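Side-chain contact in possible prolidase (Bifidobacterium longum NCC2705, PDB 2P9B), which probably hydrolyses carbon-nitrogen bonds other than peptide bonds, as a member of the metal-dependent amidohydrolase family: residues 420-425 / 429-434. Numbering follows the deposited sequence.
Sequences PALVIA and PVWRPG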
loop_
_atom_site.group_PDB
_atom_site.type_symbol
_atom_site.label_atom_id
_atom_site.label_comp_id
_atom_site.label_asym_id
_atom_site.label_seq_id
_atom_site.Cartn_x
_atom_site.Cartn_y
_atom_site.Cartn_z
ATOM N N PRO A 420 -3.308 -17.251 -1.596
ATOM C CA PRO A 420 -3.055 -17.549 -0.183
ATOM C C PRO A 420 -3.775 -18.806 0.303
ATOM O O PRO A 420 -4.835 -19.172 -0.212
ATOM C CB PRO A 420 -3.569 -16.297 0.535
ATOM C CG PRO A 420 -3.441 -15.218 -0.500
ATOM C CD PRO A 420 -3.915 -15.920 -1.750
ATOM N N ALA A 421 -3.188 -19.464 1.298
ATOM C CA ALA A 421 -3.787 -20.651 1.888
ATOM C C ALA A 421 -4.762 -20.183 2.965
ATOM O O ALA A 421 -5.844 -20.748 3.145
ATOM C CB ALA A 421 -2.708 -21.532 2.505
ATOM N N LEU A 422 -4.367 -19.134 3.681
ATOM C CA LEU A 422 -5.197 -18.572 4.742
ATOM C C LEU A 422 -4.680 -17.195 5.120
ATOM O O LEU A 422 -3.475 -16.958 5.119
ATOM C CB LEU A 422 -5.164 -19.480 5.981
ATOM C CG LEU A 422 -5.890 -19.019 7.252
ATOM C CD1 LEU A 422 -7.390 -18.949 7.004
ATOM C CD2 LEU A 422 -5.599 -19.993 8.391
ATOM N N VAL A 423 -5.601 -16.292 5.436
ATOM C CA VAL A 423 -5.239 -14.941 5.845
ATOM C C VAL A 423 -5.810 -14.718 7.241
ATOM O O VAL A 423 -6.949 -15.080 7.512
ATOM C CB VAL A 423 -5.840 -13.882 4.908
ATOM C CG1 VAL A 423 -5.335 -12.490 5.301
ATOM C CG2 VAL A 423 -5.467 -14.197 3.478
ATOM N N ILE A 424 -5.011 -14.137 8.123
ATOM C CA ILE A 424 -5.457 -13.864 9.481
ATOM C C ILE A 424 -5.243 -12.376 9.703
ATOM O O ILE A 424 -4.141 -11.868 9.496
ATOM C CB ILE A 424 -4.639 -14.687 10.506
ATOM C CG1 ILE A 424 -4.788 -16.174 10.182
ATOM C CG2 ILE A 424 -5.110 -14.381 11.927
ATOM C CD1 ILE A 424 -4.004 -17.101 11.078
ATOM N N ALA A 425 -6.305 -11.679 10.098
ATOM C CA ALA A 425 -6.230 -10.240 10.329
ATOM C C ALA A 425 -6.422 -9.944 11.808
ATOM O O ALA A 425 -7.479 -10.218 12.369
ATOM C CB ALA A 425 -7.300 -9.523 9.509
ATOM N N PRO A 429 -9.081 -15.165 11.769
ATOM C CA PRO A 429 -8.883 -15.906 10.522
ATOM C C PRO A 429 -10.004 -15.539 9.553
ATOM O O PRO A 429 -11.151 -15.345 9.967
ATOM C CB PRO A 429 -8.974 -17.365 10.965
ATOM C CG PRO A 429 -8.519 -17.321 12.385
ATOM C CD PRO A 429 -9.203 -16.085 12.913
ATOM N N VAL A 430 -9.673 -15.436 8.274
ATOM C CA VAL A 430 -10.669 -15.106 7.265
ATOM C C VAL A 430 -11.147 -16.422 6.662
ATOM O O VAL A 430 -10.461 -17.019 5.839
ATOM C CB VAL A 430 -10.062 -14.225 6.158
ATOM C CG1 VAL A 430 -11.134 -13.852 5.145
ATOM C CG2 VAL A 430 -9.441 -12.981 6.773
ATOM N N TRP A 431 -12.321 -16.880 7.088
ATOM C CA TRP A 431 -12.857 -18.147 6.590
ATOM C C TRP A 431 -13.556 -17.991 5.243
ATOM O O TRP A 431 -14.775 -18.150 5.136
ATOM C CB TRP A 431 -13.829 -18.743 7.608
ATOM C CG TRP A 431 -13.228 -18.974 8.965
ATOM C CD1 TRP A 431 -13.760 -18.606 10.164
ATOM C CD2 TRP A 431 -12.002 -19.662 9.265
ATOM N NE1 TRP A 431 -12.954 -19.029 11.193
ATOM C CE2 TRP A 431 -11.878 -19.691 10.672
ATOM C CE3 TRP A 431 -11.022 -20.285 8.484
ATOM C CZ2 TRP A 431 -10.783 -20.287 11.315
ATOM C CZ3 TRP A 431 -9.934 -20.882 9.124
ATOM C CH2 TRP A 431 -9.836 -20.890 10.529
ATOM N N ARG A 432 -12.773 -17.670 4.219
ATOM C CA ARG A 432 -13.281 -17.507 2.857
ATOM C C ARG A 432 -12.202 -18.082 1.933
ATOM O O ARG A 432 -11.017 -18.033 2.258
ATOM C CB ARG A 432 -13.524 -16.023 2.561
ATOM C CG ARG A 432 -14.590 -15.360 3.437
ATOM C CD ARG A 432 -16.026 -15.594 2.940
ATOM N NE ARG A 432 -16.423 -17.000 2.922
ATOM C CZ ARG A 432 -17.620 -17.433 2.531
ATOM N NH1 ARG A 432 -18.544 -16.568 2.127
ATOM N NH2 ARG A 432 -17.889 -18.733 2.522
ATOM N N PRO A 433 -12.594 -18.629 0.768
ATOM C CA PRO A 433 -11.655 -19.227 -0.192
ATOM C C PRO A 433 -10.559 -18.347 -0.784
ATOM O O PRO A 433 -9.434 -18.802 -1.012
ATOM C CB PRO A 433 -12.582 -19.786 -1.275
ATOM C CG PRO A 433 -13.751 -18.859 -1.229
ATOM C CD PRO A 433 -13.974 -18.702 0.258
ATOM N N GLY A 434 -10.887 -17.091 -1.032
ATOM C CA GLY A 434 -9.919 -16.191 -1.622
ATOM C C GLY A 434 -10.701 -15.193 -2.440
ATOM O O GLY A 434 -11.924 -15.273 -2.481
HETATM O O HOH W 1 -8.122 -16.825 4.238
#
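Val423 and Val430 meet where an antiparallel beta hairpin begins to open, its strand 422-425 turning back through strand 428-429 at the margin of a mixed sheet. The tight part lies near the turn. Val430 N donates to Val423 O at 2.9 Å, and beyond that bond Ile424 and Pro429 form a non-hydrogen-bonded pair; proline suits this position, since the pairing asks no N-H of it. Ile424 lies alongside Pro429, its CG1 4.1 Å from Pro429 CA. With CG1 anti to the backbone N (chi1 -178°), CG2 of Val430 lies beside that N and comes within 3.3 Å of Val423 O, the same oxygen that accepts the hydrogen bond. Both valines are buried, compact beta-branched residues that also touch Leu125 of helix 113-126.

On the side away from the turn the two chains draw apart, and a water bridges them: it accepts from Val423 N and donates to Val430 O, each at 2.8 Å. Trp431, an exposed residue at the centre of an inverse gamma turn, bends the chain away and marks the looser side. One face of its ring is covered near the rim by Pro429 CB, 3.5 Å above the plane. Leu422, at a classic beta bulge against Val405 of strand 403-406, has a side chain long enough to span the separation between the chains: with CG anti to the backbone N (chi1 176°), it brings CD1 obliquely to Trp431 CZ3, 3.8 Å away.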